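Local structure of prolyl endopeptidase (Myxococcus xanthus, 2BKL) at residues L241-I245 against K274-H278; W249-V254 against V268-K274; M543-P547 against R600-P606. The protein probably hydrolyses peptide bonds after proline, and less readily after alanine, in oligopeptides, acting as a serine protease of the prolyl oligopeptidase (S9A) family. All coordinates share one frame; numbering follows the deposited sequence.

Contact 1. Residues L241-I245 against K274-H278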
loop_
_atom_site.group_PDB
_atom_site.type_symbol
_atom_site.label_atom_id
_atom_site.label_comp_id
_atom_site.label_asym_id
_atom_site.label_seq_id
_atom_site.Cartn_x
_atom_site.Cartn_y
_atom_site.Cartn_z
ATOM N N LEU A 241 13.423 3.006 23.931
ATOM C CA LEU A 241 13.712 3.082 22.508
ATOM C C LEU A 241 13.799 1.684 21.898
ATOM O O LEU A 241 14.503 0.829 22.388
ATOM C CB LEU A 241 15.023 3.835 22.315
ATOM C CG LEU A 241 15.591 3.900 20.907
ATOM C CD1 LEU A 241 14.726 4.747 20.010
ATOM C CD2 LEU A 241 17.010 4.433 20.998
ATOM N N PHE A 242 13.047 1.463 20.824
ATOM C CA PHE A 242 13.009 0.189 20.110
ATOM C C PHE A 242 13.586 0.326 18.695
ATOM O O PHE A 242 13.372 1.340 18.012
ATOM C CB PHE A 242 11.564 -0.301 19.981
ATOM C CG PHE A 242 10.920 -0.579 21.284
ATOM C CD1 PHE A 242 11.173 -1.757 21.943
ATOM C CD2 PHE A 242 10.081 0.347 21.852
ATOM C CE1 PHE A 242 10.593 -2.009 23.186
ATOM C CE2 PHE A 242 9.514 0.128 23.081
ATOM C CZ PHE A 242 9.780 -1.056 23.750
ATOM N N VAL A 243 14.308 -0.702 18.279
ATOM C CA VAL A 243 14.778 -0.838 16.912
ATOM C C VAL A 243 14.370 -2.208 16.411
ATOM O O VAL A 243 14.639 -3.243 17.035
ATOM C CB VAL A 243 16.279 -0.625 16.807
ATOM C CG1 VAL A 243 16.789 -0.985 15.405
ATOM C CG2 VAL A 243 16.642 0.836 17.130
ATOM N N TYR A 244 13.715 -2.195 15.255
ATOM C CA TYR A 244 13.265 -3.388 14.558
ATOM C C TYR A 244 14.157 -3.676 13.361
ATOM O O TYR A 244 14.493 -2.760 12.621
ATOM C CB TYR A 244 11.844 -3.166 14.055
ATOM C CG TYR A 244 10.769 -2.947 15.107
ATOM C CD1 TYR A 244 10.081 -4.010 15.638
ATOM C CD2 TYR A 244 10.414 -1.680 15.496
ATOM C CE1 TYR A 244 9.087 -3.824 16.557
ATOM C CE2 TYR A 244 9.413 -1.481 16.438
ATOM C CZ TYR A 244 8.760 -2.553 16.953
ATOM O OH TYR A 244 7.751 -2.376 17.882
ATOM N N ILE A 245 14.566 -4.929 13.189
ATOM C CA ILE A 245 15.142 -5.399 11.934
ATOM C C ILE A 245 14.061 -6.247 11.273
ATOM O O ILE A 245 13.739 -7.342 11.764
ATOM C CB ILE A 245 16.447 -6.189 12.164
ATOM C CG1 ILE A 245 17.497 -5.307 12.875
ATOM C CG2 ILE A 245 16.951 -6.705 10.822
ATOM C CD1 ILE A 245 18.758 -6.038 13.229
ATOM N N LYS A 274 6.863 -12.684 13.691
ATOM C CA LYS A 274 6.935 -11.247 13.818
ATOM C C LYS A 274 6.490 -10.800 15.179
ATOM O O LYS A 274 5.675 -11.463 15.829
ATOM C CB LYS A 274 6.052 -10.551 12.781
ATOM C CG LYS A 274 6.496 -10.767 11.389
ATOM C CD LYS A 274 5.538 -10.099 10.392
ATOM C CE LYS A 274 4.269 -10.910 10.262
ATOM N NZ LYS A 274 3.365 -10.356 9.234
ATOM N N TYR A 275 6.991 -9.636 15.572
ATOM C CA TYR A 275 6.751 -9.052 16.881
ATOM C C TYR A 275 6.675 -7.539 16.756
ATOM O O TYR A 275 7.598 -6.921 16.228
ATOM C CB TYR A 275 7.865 -9.390 17.868
ATOM C CG TYR A 275 8.153 -10.838 17.997
ATOM C CD1 TYR A 275 8.947 -11.501 17.060
ATOM C CD2 TYR A 275 7.671 -11.566 19.084
ATOM C CE1 TYR A 275 9.219 -12.876 17.196
ATOM C CE2 TYR A 275 7.934 -12.923 19.220
ATOM C CZ TYR A 275 8.707 -13.578 18.263
ATOM O OH TYR A 275 8.977 -14.927 18.385
ATOM N N GLU A 276 5.607 -6.941 17.273
ATOM C CA GLU A 276 5.443 -5.490 17.349
ATOM C C GLU A 276 5.220 -5.136 18.805
ATOM O O GLU A 276 4.439 -5.792 19.490
ATOM C CB GLU A 276 4.233 -5.075 16.526
ATOM C CG GLU A 276 3.964 -3.583 16.506
ATOM C CD GLU A 276 2.645 -3.240 15.847
ATOM O OE1 GLU A 276 2.211 -3.960 14.923
ATOM O OE2 GLU A 276 2.025 -2.240 16.253
ATOM N N VAL A 277 5.897 -4.099 19.293
ATOM C CA VAL A 277 5.889 -3.776 20.708
ATOM C C VAL A 277 5.428 -2.344 20.970
ATOM O O VAL A 277 5.810 -1.398 20.245
ATOM C CB VAL A 277 7.291 -3.937 21.335
ATOM C CG1 VAL A 277 7.211 -3.790 22.847
ATOM C CG2 VAL A 277 7.893 -5.228 20.930
ATOM N N HIS A 278 4.581 -2.184 21.980
ATOM C CA HIS A 278 4.211 -0.870 22.505
ATOM C C HIS A 278 4.458 -0.864 23.997
ATOM O O HIS A 278 4.108 -1.809 24.672
ATOM C CB HIS A 278 2.751 -0.584 22.166
ATOM C CG HIS A 278 2.520 -0.441 20.693
ATOM N ND1 HIS A 278 3.041 0.608 19.962
ATOM C CD2 HIS A 278 1.885 -1.244 19.807
ATOM C CE1 HIS A 278 2.726 0.449 18.686
ATOM N NE2 HIS A 278 2.015 -0.661 18.568
HETATM O O HOH W 1 6.319 -0.151 17.361
#
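Phe242 and Tyr244 of strand 241-245 pack against Val277 and its neighbours on strand 275-278, a buried side-chain contact between two sheets of the N-terminal propeller domain. The strands run nearly antiparallel, at 168°, but their axes stay 9.2 Å apart at closest, too far for backbone pairing. Side chains fill the gap. Tyr244 reaches across with its phenol end. With CG anti to the carbonyl carbon (chi1 -63°), the ring extends toward strand 275-278 and its hydroxyl reaches Val277 N. This N-H donates a nearly straight hydrogen bond to Tyr244 OH, 2.9 Å long with an angle of 164° at the hydrogen. The donor sits near the ring plane, at its edge. Tyr275 O also lies at this edge, 3.5 Å from Tyr244 CE1. A water 2.7 Å from Tyr244 OH probably also donates to Val277 O.

Such packing of successive four-stranded antiparallel sheets, face against face, is what builds a beta-propeller. Beside the tyrosine the packing is apolar: Val277 CG1 comes within 3.8 Å of Phe242 CE1, and Val277 CB lies over one ring face near its rim. The two side chains cross at about a right angle. Phe284 meets Phe242 edge-to-face, and Trp256 and Val254 of strand 251-257 extend the packing around the two aromatic residues.

Contact 2. Residues W249-V254 against V268-K274. With ZAH (N-[(benzyloxy)carbonyl]-L-alanyl-L-proline), chain C.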
loop_
_atom_site.group_PDB
_atom_site.type_symbol
_atom_site.label_atom_id
_atom_site.label_comp_id
_atom_site.label_asym_id
_atom_site.label_seq_id
_atom_site.Cartn_x
_atom_site.Cartn_y
_atom_site.Cartn_z
ATOM N N TRP A 249 8.067 -9.314 5.336
ATOM C CA TRP A 249 6.771 -9.228 5.973
ATOM C C TRP A 249 6.480 -10.482 6.796
ATOM O O TRP A 249 5.341 -10.721 7.184
ATOM C CB TRP A 249 5.711 -8.996 4.870
ATOM C CG TRP A 249 5.735 -7.591 4.341
ATOM C CD1 TRP A 249 4.876 -6.583 4.674
ATOM C CD2 TRP A 249 6.731 -6.979 3.477
ATOM N NE1 TRP A 249 5.232 -5.416 4.056
ATOM C CE2 TRP A 249 6.364 -5.632 3.316
ATOM C CE3 TRP A 249 7.845 -7.450 2.772
ATOM C CZ2 TRP A 249 7.076 -4.747 2.518
ATOM C CZ3 TRP A 249 8.577 -6.532 1.990
ATOM C CH2 TRP A 249 8.176 -5.218 1.869
ATOM N N SER A 250 7.487 -11.304 7.092
ATOM C CA SER A 250 7.237 -12.581 7.789
ATOM C C SER A 250 7.947 -12.766 9.091
ATOM O O SER A 250 7.532 -13.603 9.896
ATOM C CB SER A 250 7.629 -13.756 6.901
ATOM O OG SER A 250 7.027 -13.578 5.633
ATOM N N GLU A 251 9.026 -12.030 9.311
ATOM C CA GLU A 251 9.754 -12.171 10.565
ATOM C C GLU A 251 10.525 -10.919 10.873
ATOM O O GLU A 251 10.815 -10.132 9.978
ATOM C CB GLU A 251 10.632 -13.439 10.581
ATOM C CG GLU A 251 11.861 -13.396 9.726
ATOM C CD GLU A 251 12.768 -14.626 9.882
ATOM O OE1 GLU A 251 12.301 -15.780 10.025
ATOM O OE2 GLU A 251 13.991 -14.432 9.828
ATOM N N ASN A 252 10.748 -10.675 12.142
ATOM C CA ASN A 252 11.593 -9.556 12.559
ATOM C C ASN A 252 12.235 -9.796 13.908
ATOM O O ASN A 252 11.821 -10.664 14.662
ATOM C CB ASN A 252 10.813 -8.232 12.577
ATOM C CG ASN A 252 9.780 -8.163 13.676
ATOM O OD1 ASN A 252 8.653 -8.630 13.480
ATOM N ND2 ASN A 252 10.111 -7.513 14.788
ATOM N N ASP A 253 13.267 -9.008 14.175
ATOM C CA ASP A 253 13.901 -8.923 15.476
ATOM C C ASP A 253 13.473 -7.659 16.155
ATOM O O ASP A 253 13.139 -6.660 15.501
ATOM C CB ASP A 253 15.412 -8.866 15.325
ATOM C CG ASP A 253 15.982 -10.075 14.631
ATOM O OD1 ASP A 253 15.368 -11.164 14.694
ATOM O OD2 ASP A 253 17.059 -10.004 13.997
ATOM N N VAL A 254 13.575 -7.631 17.481
ATOM C CA VAL A 254 13.336 -6.424 18.254
ATOM C C VAL A 254 14.470 -6.212 19.258
ATOM O O VAL A 254 14.758 -7.109 20.046
ATOM C CB VAL A 254 11.990 -6.464 19.025
ATOM C CG1 VAL A 254 11.762 -5.135 19.736
ATOM C CG2 VAL A 254 10.839 -6.747 18.072
ATOM N N VAL A 268 13.837 -10.056 21.280
ATOM C CA VAL A 268 13.548 -11.316 20.632
ATOM C C VAL A 268 14.112 -11.331 19.228
ATOM O O VAL A 268 14.136 -10.314 18.532
ATOM C CB VAL A 268 12.024 -11.613 20.618
ATOM C CG1 VAL A 268 11.237 -10.545 19.864
ATOM C CG2 VAL A 268 11.753 -12.979 20.035
ATOM N N LYS A 269 14.653 -12.482 18.839
ATOM C CA LYS A 269 15.125 -12.733 17.494
ATOM C C LYS A 269 14.074 -13.614 16.845
ATOM O O LYS A 269 13.861 -14.752 17.261
ATOM C CB LYS A 269 16.483 -13.439 17.547
ATOM C CG LYS A 269 17.114 -13.744 16.191
ATOM C CD LYS A 269 18.640 -13.488 16.210
ATOM C CE LYS A 269 19.409 -14.507 15.361
ATOM N NZ LYS A 269 20.873 -14.187 15.270
ATOM N N GLY A 270 13.361 -13.083 15.865
ATOM C CA GLY A 270 12.278 -13.820 15.258
ATOM C C GLY A 270 12.762 -14.900 14.307
ATOM O O GLY A 270 13.657 -14.668 13.482
ATOM N N VAL A 271 12.171 -16.077 14.455
ATOM C CA VAL A 271 12.424 -17.225 13.601
ATOM C C VAL A 271 11.078 -17.656 13.060
ATOM O O VAL A 271 10.306 -18.354 13.724
ATOM C CB VAL A 271 13.118 -18.354 14.391
ATOM C CG1 VAL A 271 13.440 -19.533 13.464
ATOM C CG2 VAL A 271 14.365 -17.824 15.058
ATOM N N GLY A 272 10.743 -17.130 11.892
ATOM C CA GLY A 272 9.460 -17.385 11.285
ATOM C C GLY A 272 8.298 -16.759 12.057
ATOM O O GLY A 272 7.152 -17.209 11.967
ATOM N N ALA A 273 8.603 -15.714 12.819
ATOM C CA ALA A 273 7.594 -14.985 13.601
ATOM C C ALA A 273 7.919 -13.489 13.630
ATOM O O ALA A 273 9.092 -13.100 13.563
ATOM C CB ALA A 273 7.528 -15.522 15.032
ATOM N N LYS A 274 6.863 -12.684 13.691
ATOM C CA LYS A 274 6.935 -11.247 13.818
ATOM C C LYS A 274 6.490 -10.800 15.179
ATOM O O LYS A 274 5.675 -11.463 15.829
ATOM C CB LYS A 274 6.052 -10.551 12.781
ATOM C CG LYS A 274 6.496 -10.767 11.389
ATOM C CD LYS A 274 5.538 -10.099 10.392
ATOM C CE LYS A 274 4.269 -10.910 10.262
ATOM N NZ LYS A 274 3.365 -10.356 9.234
HETATM C C1 ZAH C . 3.999 -2.996 -4.867
HETATM O O2 ZAH C . 3.261 -4.164 -4.590
HETATM C C3 ZAH C . 5.468 -3.082 -4.391
HETATM C C4 ZAH C . 6.239 -4.188 -5.117
HETATM C C5 ZAH C . 6.111 -5.441 -4.258
HETATM C C6 ZAH C . 5.845 -4.979 -2.849
HETATM N N7 ZAH C . 5.628 -3.546 -2.994
HETATM C C8 ZAH C . 5.477 -2.733 -1.951
HETATM O O9 ZAH C . 5.356 -1.440 -2.189
HETATM C C10 ZAH C . 5.735 -3.209 -0.504
HETATM C C11 ZAH C . 4.401 -3.824 -0.078
HETATM N N14 ZAH C . 6.043 -2.113 0.380
HETATM C C15 ZAH C . 7.215 -1.523 0.354
HETATM O O16 ZAH C . 8.184 -1.958 -0.408
HETATM O O17 ZAH C . 7.425 -0.401 1.221
HETATM C C18 ZAH C . 8.685 0.285 1.010
HETATM C C19 ZAH C . 8.735 1.631 1.741
HETATM C C20 ZAH C . 8.718 1.649 3.142
HETATM C C21 ZAH C . 8.751 2.867 3.821
HETATM C C22 ZAH C . 8.826 4.061 3.099
HETATM C C23 ZAH C . 8.868 4.048 1.701
HETATM C C24 ZAH C . 8.820 2.830 1.024
#
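The Glu251 carboxylate is met from above its plane by Gly272 N, which donates to OE1 at 2.8 Å. Its other oxygen, OE2, forms a salt bridge with Arg247. Gly272 has a positive phi of 68°, in the turn that carries this N-H. The second flat group is the Trp249 indole. It meets the bound N-benzyloxycarbonyl-Ala-Pro obliquely, with Trp249 CZ2 3.5 Å from N14 of the ligand. Phe456 packs edge-to-face with the indole. The backbone O of Trp249, in turn, is held from the other segment: Lys274 NZ donates to it over 2.9 Å, from 33° outside the carbonyl plane. The Lys274 chain bends at chi3 (-76°) to bring its ammonium there, while its CG rests 3.4 Å from Ser250 O.

Asp253 repeats the theme of Glu251. Its OD1 accepts from Gly270 N at 3.0 Å, nearly along the C-O axis, and also pairs with Arg247. Arg247 thus links both acids. A CB on Gly270 would run into Asn252 O.

Backbone bonds join the segments as well. Val254 N donates to Val268 O at 2.9 Å, within an antiparallel hydrogen-bonded pair, and Asn252 N donates to Ala273 O at 3.3 Å. Asn252 OD1 lies close to Lys274 CA and accepts from Tyr275 N.

Strands 251-257 and 265-269 form a beta hairpin, the outer half of one propeller sheet. The chain then turns through 270-274 into strand 275-280 of the next sheet, and helix 491-495 touches Trp249 and Ser250.

Contact 3. Residues M543-P547 against R600-P606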
loop_
_atom_site.group_PDB
_atom_site.type_symbol
_atom_site.label_atom_id
_atom_site.label_comp_id
_atom_site.label_asym_id
_atom_site.label_seq_id
_atom_site.Cartn_x
_atom_site.Cartn_y
_atom_site.Cartn_z
ATOM N N MET A 543 -2.758 -13.282 -17.266
ATOM C CA MET A 543 -2.993 -13.158 -18.708
ATOM C C MET A 543 -2.059 -14.039 -19.508
ATOM O O MET A 543 -2.406 -14.441 -20.608
ATOM C CB MET A 543 -2.939 -11.713 -19.164
ATOM C CG MET A 543 -1.611 -11.138 -19.348
ATOM S SD MET A 543 -1.663 -9.499 -20.190
ATOM C CE MET A 543 -1.871 -9.720 -21.687
ATOM N N THR A 544 -0.872 -14.346 -18.974
ATOM C CA THR A 544 0.053 -15.230 -19.682
ATOM C C THR A 544 -0.271 -16.702 -19.467
ATOM O O THR A 544 -0.003 -17.534 -20.344
ATOM C CB THR A 544 1.535 -14.941 -19.328
ATOM O OG1 THR A 544 1.737 -14.904 -17.918
ATOM C CG2 THR A 544 2.010 -13.568 -19.886
ATOM N N GLN A 545 -0.825 -17.046 -18.309
ATOM C CA GLN A 545 -1.205 -18.442 -18.005
ATOM C C GLN A 545 -2.516 -18.895 -18.616
ATOM O O GLN A 545 -2.610 -20.010 -19.144
ATOM C CB GLN A 545 -1.257 -18.654 -16.483
ATOM C CG GLN A 545 0.114 -18.529 -15.849
ATOM C CD GLN A 545 0.146 -18.821 -14.370
ATOM O OE1 GLN A 545 -0.890 -18.938 -13.709
ATOM N NE2 GLN A 545 1.359 -18.930 -13.828
ATOM N N ARG A 546 -3.536 -18.052 -18.518
ATOM C CA ARG A 546 -4.888 -18.411 -18.915
ATOM C C ARG A 546 -5.544 -17.249 -19.628
ATOM O O ARG A 546 -6.566 -16.720 -19.179
ATOM C CB ARG A 546 -5.717 -18.815 -17.705
ATOM C CG ARG A 546 -5.169 -20.005 -16.956
ATOM C CD ARG A 546 -5.514 -21.299 -17.538
ATOM N NE ARG A 546 -6.954 -21.574 -17.634
ATOM C CZ ARG A 546 -7.792 -21.908 -16.643
ATOM N NH1 ARG A 546 -7.432 -22.006 -15.374
ATOM N NH2 ARG A 546 -9.058 -22.170 -16.956
ATOM N N PRO A 547 -4.987 -16.838 -20.759
ATOM C CA PRO A 547 -5.508 -15.676 -21.483
ATOM C C PRO A 547 -6.986 -15.826 -21.872
ATOM O O PRO A 547 -7.699 -14.813 -21.914
ATOM C CB PRO A 547 -4.586 -15.588 -22.715
ATOM C CG PRO A 547 -4.018 -16.981 -22.870
ATOM C CD PRO A 547 -3.837 -17.455 -21.461
ATOM N N ARG A 600 3.702 -16.496 -24.699
ATOM C CA ARG A 600 3.785 -17.504 -25.770
ATOM C C ARG A 600 3.266 -16.938 -27.078
ATOM O O ARG A 600 2.338 -16.153 -27.086
ATOM C CB ARG A 600 2.984 -18.733 -25.405
ATOM C CG ARG A 600 3.536 -19.522 -24.207
ATOM C CD ARG A 600 2.635 -20.665 -23.718
ATOM N NE ARG A 600 1.243 -20.374 -24.040
ATOM C CZ ARG A 600 0.207 -20.445 -23.214
ATOM N NH1 ARG A 600 0.343 -20.863 -21.946
ATOM N NH2 ARG A 600 -0.999 -20.114 -23.675
ATOM N N PRO A 601 3.841 -17.356 -28.206
ATOM C CA PRO A 601 3.376 -16.891 -29.502
ATOM C C PRO A 601 2.112 -17.612 -29.940
ATOM O O PRO A 601 1.751 -18.674 -29.424
ATOM C CB PRO A 601 4.534 -17.236 -30.420
ATOM C CG PRO A 601 5.107 -18.491 -29.803
ATOM C CD PRO A 601 5.012 -18.240 -28.321
ATOM N N ASP A 602 1.459 -17.035 -30.938
ATOM C CA ASP A 602 0.291 -17.634 -31.591
ATOM C C ASP A 602 -0.876 -17.758 -30.629
ATOM O O ASP A 602 -1.695 -18.666 -30.744
ATOM C CB ASP A 602 0.633 -18.979 -32.234
ATOM C CG ASP A 602 1.913 -18.926 -33.035
ATOM O OD1 ASP A 602 2.082 -17.982 -33.860
ATOM O OD2 ASP A 602 2.863 -19.724 -32.846
ATOM N N VAL A 603 -0.967 -16.790 -29.707
ATOM C CA VAL A 603 -2.026 -16.691 -28.703
ATOM C C VAL A 603 -2.727 -15.351 -28.840
ATOM O O VAL A 603 -2.072 -14.314 -28.951
ATOM C CB VAL A 603 -1.442 -16.825 -27.319
ATOM C CG1 VAL A 603 -2.457 -16.505 -26.229
ATOM C CG2 VAL A 603 -0.905 -18.216 -27.120
ATOM N N ARG A 604 -4.056 -15.352 -28.845
ATOM C CA ARG A 604 -4.812 -14.111 -28.777
ATOM C C ARG A 604 -4.915 -13.729 -27.309
ATOM O O ARG A 604 -5.561 -14.407 -26.509
ATOM C CB ARG A 604 -6.199 -14.245 -29.410
ATOM C CG ARG A 604 -6.173 -14.709 -30.879
ATOM C CD ARG A 604 -7.492 -15.341 -31.379
ATOM N NE ARG A 604 -8.192 -14.463 -32.319
ATOM C CZ ARG A 604 -9.000 -13.458 -31.973
ATOM N NH1 ARG A 604 -9.244 -13.181 -30.692
ATOM N NH2 ARG A 604 -9.573 -12.721 -32.921
ATOM N N TYR A 605 -4.261 -12.635 -26.962
ATOM C CA TYR A 605 -4.251 -12.145 -25.599
ATOM C C TYR A 605 -5.440 -11.235 -25.370
ATOM O O TYR A 605 -5.985 -10.641 -26.290
ATOM C CB TYR A 605 -2.913 -11.410 -25.298
ATOM C CG TYR A 605 -1.801 -12.423 -25.133
ATOM C CD1 TYR A 605 -1.690 -13.184 -23.977
ATOM C CD2 TYR A 605 -0.895 -12.676 -26.169
ATOM C CE1 TYR A 605 -0.714 -14.105 -23.835
ATOM C CE2 TYR A 605 0.065 -13.634 -26.047
ATOM C CZ TYR A 605 0.162 -14.355 -24.894
ATOM O OH TYR A 605 1.080 -15.364 -24.771
ATOM N N PRO A 606 -5.779 -11.058 -24.108
ATOM C CA PRO A 606 -6.691 -9.977 -23.751
ATOM C C PRO A 606 -6.119 -8.635 -24.162
ATOM O O PRO A 606 -4.898 -8.463 -24.207
ATOM C CB PRO A 606 -6.752 -10.051 -22.215
ATOM C CG PRO A 606 -6.194 -11.333 -21.834
ATOM C CD PRO A 606 -5.340 -11.821 -22.933
HETATM O O HOH W 2 0.396 -17.446 -22.974
HETATM O O HOH W 3 -8.107 -13.744 -24.577
#
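Tyr605 OH is gripped from two sides. It donates to Arg600 O at 2.8 Å, in the carbonyl plane and on a lone pair. It also accepts from a water, again at 2.8 Å. That water also donates to Thr544 O, tying helix end to loop, and sits over the centre of one face of the Arg600 guanidinium. Thr544 O lies over that same face, 3.7 Å from Arg600 NH1.

Val603 CG1 packs over the centre of one Tyr605 ring face, 3.6 Å above it, and Met543 O, a backbone oxygen, meets the edge in plane. Pro547 CG touches Val603 CG1 at 3.7 Å; its CB touches Pro606 CD (3.8 Å) and, obliquely, Tyr605 CD1 (4.0 Å). With Met543 CG between backbone N and carbonyl carbon (chi1 79°), a chi3 bend carries CE to Tyr605 CB. With an alanine at Tyr605 the ring and hydroxyl are gone, which is likely to leave Arg600 O and the bridging water without their mate and a gap beside Pro547 and Val603.

Helix 534-545 ends against the loop before strand 607-613. Val553 of strand 552-556 touches Met543 and Pro606; Phe627 of helix 622-632 packs on Met543 and Thr544.

In the fold
Contacts 1 and 2 lie together in the propeller domain, their centres about 9 Å apart. Contact 2 is nested along the chain inside the loop closed by contact 1, and the two share Lys274. Strands 241-247 and 251-257 are neighbours in one sheet. Contact 2 secures that sheet's last hairpin and the turn out of it; contact 1 packs the sheet on the next. Contact 3 comes later in the chain, in the alpha/beta-hydrolase domain, with its centre about 45 Å from that of contact 1 and 40 Å from that of contact 2. Its helix 534-545 begins just after Ser533 of the ligand pocket, to which contact 2 brings Trp249 from the propeller side.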